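Local coordinates for protein octaprenyl-diphosphate synthase (Roseobacter denitrificans, PDB 4JXN) that probably makes all-trans-octaprenyl diphosphate, the precursor of the quinone side chain, by condensing five isopentenyl diphosphates with farnesyl diphosphate in a magnesium-dependent reaction, at residues A66-Y71 / A204-Y209. Residues are numbered along the deposited sequence; the frame is centred on the assembly and turned at random.
Sequences AHLCGY and AALFEY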
loop_
_atom_site.group_PDB
_atom_site.type_symbol
_atom_site.label_atom_id
_atom_site.label_comp_id
_atom_site.label_asym_id
_atom_site.label_seq_id
_atom_site.Cartn_x
_atom_site.Cartn_y
_atom_site.Cartn_z
ATOM N N ALA A 66 8.250 14.234 19.756
ATOM C CA ALA A 66 9.617 13.826 20.023
ATOM C C ALA A 66 10.318 14.860 20.883
ATOM O O ALA A 66 10.921 14.521 21.898
ATOM C CB ALA A 66 10.363 13.623 18.716
ATOM N N HIS A 67 10.235 16.122 20.478
ATOM C CA HIS A 67 10.871 17.207 21.232
ATOM C C HIS A 67 10.278 17.319 22.635
ATOM O O HIS A 67 11.002 17.459 23.625
ATOM C CB HIS A 67 10.739 18.534 20.493
ATOM C CG HIS A 67 11.587 18.630 19.258
ATOM N ND1 HIS A 67 12.955 18.470 19.276
ATOM C CD2 HIS A 67 11.257 18.895 17.971
ATOM C CE1 HIS A 67 13.431 18.616 18.052
ATOM N NE2 HIS A 67 12.422 18.876 17.243
ATOM N N LEU A 68 8.958 17.219 22.725
ATOM C CA LEU A 68 8.303 17.254 24.026
ATOM C C LEU A 68 8.904 16.242 25.012
ATOM O O LEU A 68 8.968 16.511 26.209
ATOM C CB LEU A 68 6.802 17.023 23.865
ATOM C CG LEU A 68 5.936 16.948 25.125
ATOM C CD1 LEU A 68 5.999 18.216 25.963
ATOM C CD2 LEU A 68 4.510 16.648 24.710
ATOM N N CYS A 69 9.342 15.092 24.508
ATOM C CA CYS A 69 9.927 14.043 25.356
ATOM C C CYS A 69 11.472 14.050 25.371
ATOM O O CYS A 69 12.097 13.098 25.839
ATOM C CB CYS A 69 9.404 12.676 24.903
ATOM S SG CYS A 69 7.600 12.521 24.927
ATOM N N GLY A 70 12.073 15.116 24.846
ATOM C CA GLY A 70 13.520 15.319 24.906
ATOM C C GLY A 70 14.381 14.481 23.973
ATOM O O GLY A 70 15.525 14.175 24.304
ATOM N N TYR A 71 13.856 14.127 22.803
ATOM C CA TYR A 71 14.598 13.302 21.847
ATOM C C TYR A 71 15.703 14.089 21.142
ATOM O O TYR A 71 15.436 15.107 20.493
ATOM C CB TYR A 71 13.657 12.715 20.794
ATOM C CG TYR A 71 14.328 11.770 19.807
ATOM C CD1 TYR A 71 14.964 10.606 20.245
ATOM C CD2 TYR A 71 14.324 12.033 18.438
ATOM C CE1 TYR A 71 15.580 9.739 19.349
ATOM C CE2 TYR A 71 14.925 11.162 17.537
ATOM C CZ TYR A 71 15.556 10.020 17.996
ATOM O OH TYR A 71 16.156 9.163 17.093
ATOM N N ALA A 204 0.738 6.858 26.207
ATOM C CA ALA A 204 -0.716 6.771 26.185
ATOM C C ALA A 204 -1.383 8.143 26.095
ATOM O O ALA A 204 -2.405 8.290 25.426
ATOM C CB ALA A 204 -1.201 6.048 27.430
ATOM N N ALA A 205 -0.819 9.135 26.788
ATOM C CA ALA A 205 -1.341 10.511 26.757
ATOM C C ALA A 205 -1.127 11.169 25.391
ATOM O O ALA A 205 -1.955 11.953 24.909
ATOM C CB ALA A 205 -0.691 11.356 27.845
ATOM N N LEU A 206 0.003 10.869 24.774
ATOM C CA LEU A 206 0.272 11.355 23.437
ATOM C C LEU A 206 -0.709 10.739 22.437
ATOM O O LEU A 206 -1.256 11.442 21.577
ATOM C CB LEU A 206 1.715 11.041 23.041
ATOM C CG LEU A 206 2.718 12.031 23.631
ATOM C CD1 LEU A 206 4.148 11.572 23.373
ATOM C CD2 LEU A 206 2.478 13.420 23.061
ATOM N N PHE A 207 -0.931 9.430 22.561
ATOM C CA PHE A 207 -1.905 8.742 21.744
ATOM C C PHE A 207 -3.285 9.403 21.911
ATOM O O PHE A 207 -3.917 9.770 20.923
ATOM C CB PHE A 207 -1.971 7.261 22.108
ATOM C CG PHE A 207 -2.979 6.487 21.288
ATOM C CD1 PHE A 207 -4.306 6.387 21.705
ATOM C CD2 PHE A 207 -2.611 5.886 20.097
ATOM C CE1 PHE A 207 -5.245 5.698 20.950
ATOM C CE2 PHE A 207 -3.539 5.185 19.337
ATOM C CZ PHE A 207 -4.856 5.091 19.766
ATOM N N GLU A 208 -3.734 9.565 23.157
ATOM C CA GLU A 208 -5.070 10.122 23.440
ATOM C C GLU A 208 -5.226 11.553 22.951
ATOM O O GLU A 208 -6.270 11.910 22.388
ATOM C CB GLU A 208 -5.424 10.028 24.935
ATOM C CG GLU A 208 -5.887 8.646 25.388
ATOM C CD GLU A 208 -7.406 8.485 25.397
ATOM O OE1 GLU A 208 -8.095 9.217 26.146
ATOM O OE2 GLU A 208 -7.917 7.607 24.666
ATOM N N TYR A 209 -4.199 12.373 23.158
ATOM C CA TYR A 209 -4.162 13.704 22.534
ATOM C C TYR A 209 -4.431 13.661 21.026
ATOM O O TYR A 209 -5.281 14.389 20.529
ATOM C CB TYR A 209 -2.823 14.365 22.754
ATOM C CG TYR A 209 -2.702 15.694 22.068
ATOM C CD1 TYR A 209 -3.254 16.828 22.622
ATOM C CD2 TYR A 209 -2.054 15.812 20.848
ATOM C CE1 TYR A 209 -3.174 18.053 21.985
ATOM C CE2 TYR A 209 -1.966 17.031 20.202
ATOM C CZ TYR A 209 -2.528 18.154 20.778
ATOM O OH TYR A 209 -2.420 19.386 20.157
#
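L206 reaches out from helix 200-224 with its two methyl groups divided between neighbours at the end of helix 57-68: CD1 meets the sulfur of C69, and CD2 meets L68. The closer touch is L206 CD1 to C69 SG, at 3.9 Å; the methyl pair L68 CD2 and L206 CD2 lies at 4.2 Å. The two leucines extend in opposite directions and pass alongside one another. On L68, CG stands anti to the backbone N (chi1 177°), which carries the branch out from its own helix to the neighbouring one. On L206 the fork of leucine lets each methyl serve a different partner; on L68 the same apolar branch offers one methyl, CD2, to it. Neither needs a polar partner, while cysteine offers a small, weakly polar sulfur that packs like a methyl group.

The tight part is therefore one buried leucine against two side chains, without any hydrogen bond between the segments. L68 also rests on V318 and K319 of helix 317-330, and the C69 side chain also touches A196, at the end of helix 170-196, and A198 in the loop that follows. The backbones remain well apart, 10.0 Å between CA of L68 and CA of L206, and only 98 Å² is buried in all. The chain leaves helical geometry at C69, and the looser, solvent side follows at G70, which is exposed and whose positive phi (75°) suits glycine. There G70 N bonds to H67 O, and Y71 N to A66 O at 3.1 Å. The contact thus sets the C-terminal end of helix 57-68, with the residue just beyond it, against helix 200-224 in the all-helical fold of the FPP/GGPP synthase family, with helix 57-68 closed by a Schellman motif whose C-prime residue is glycine.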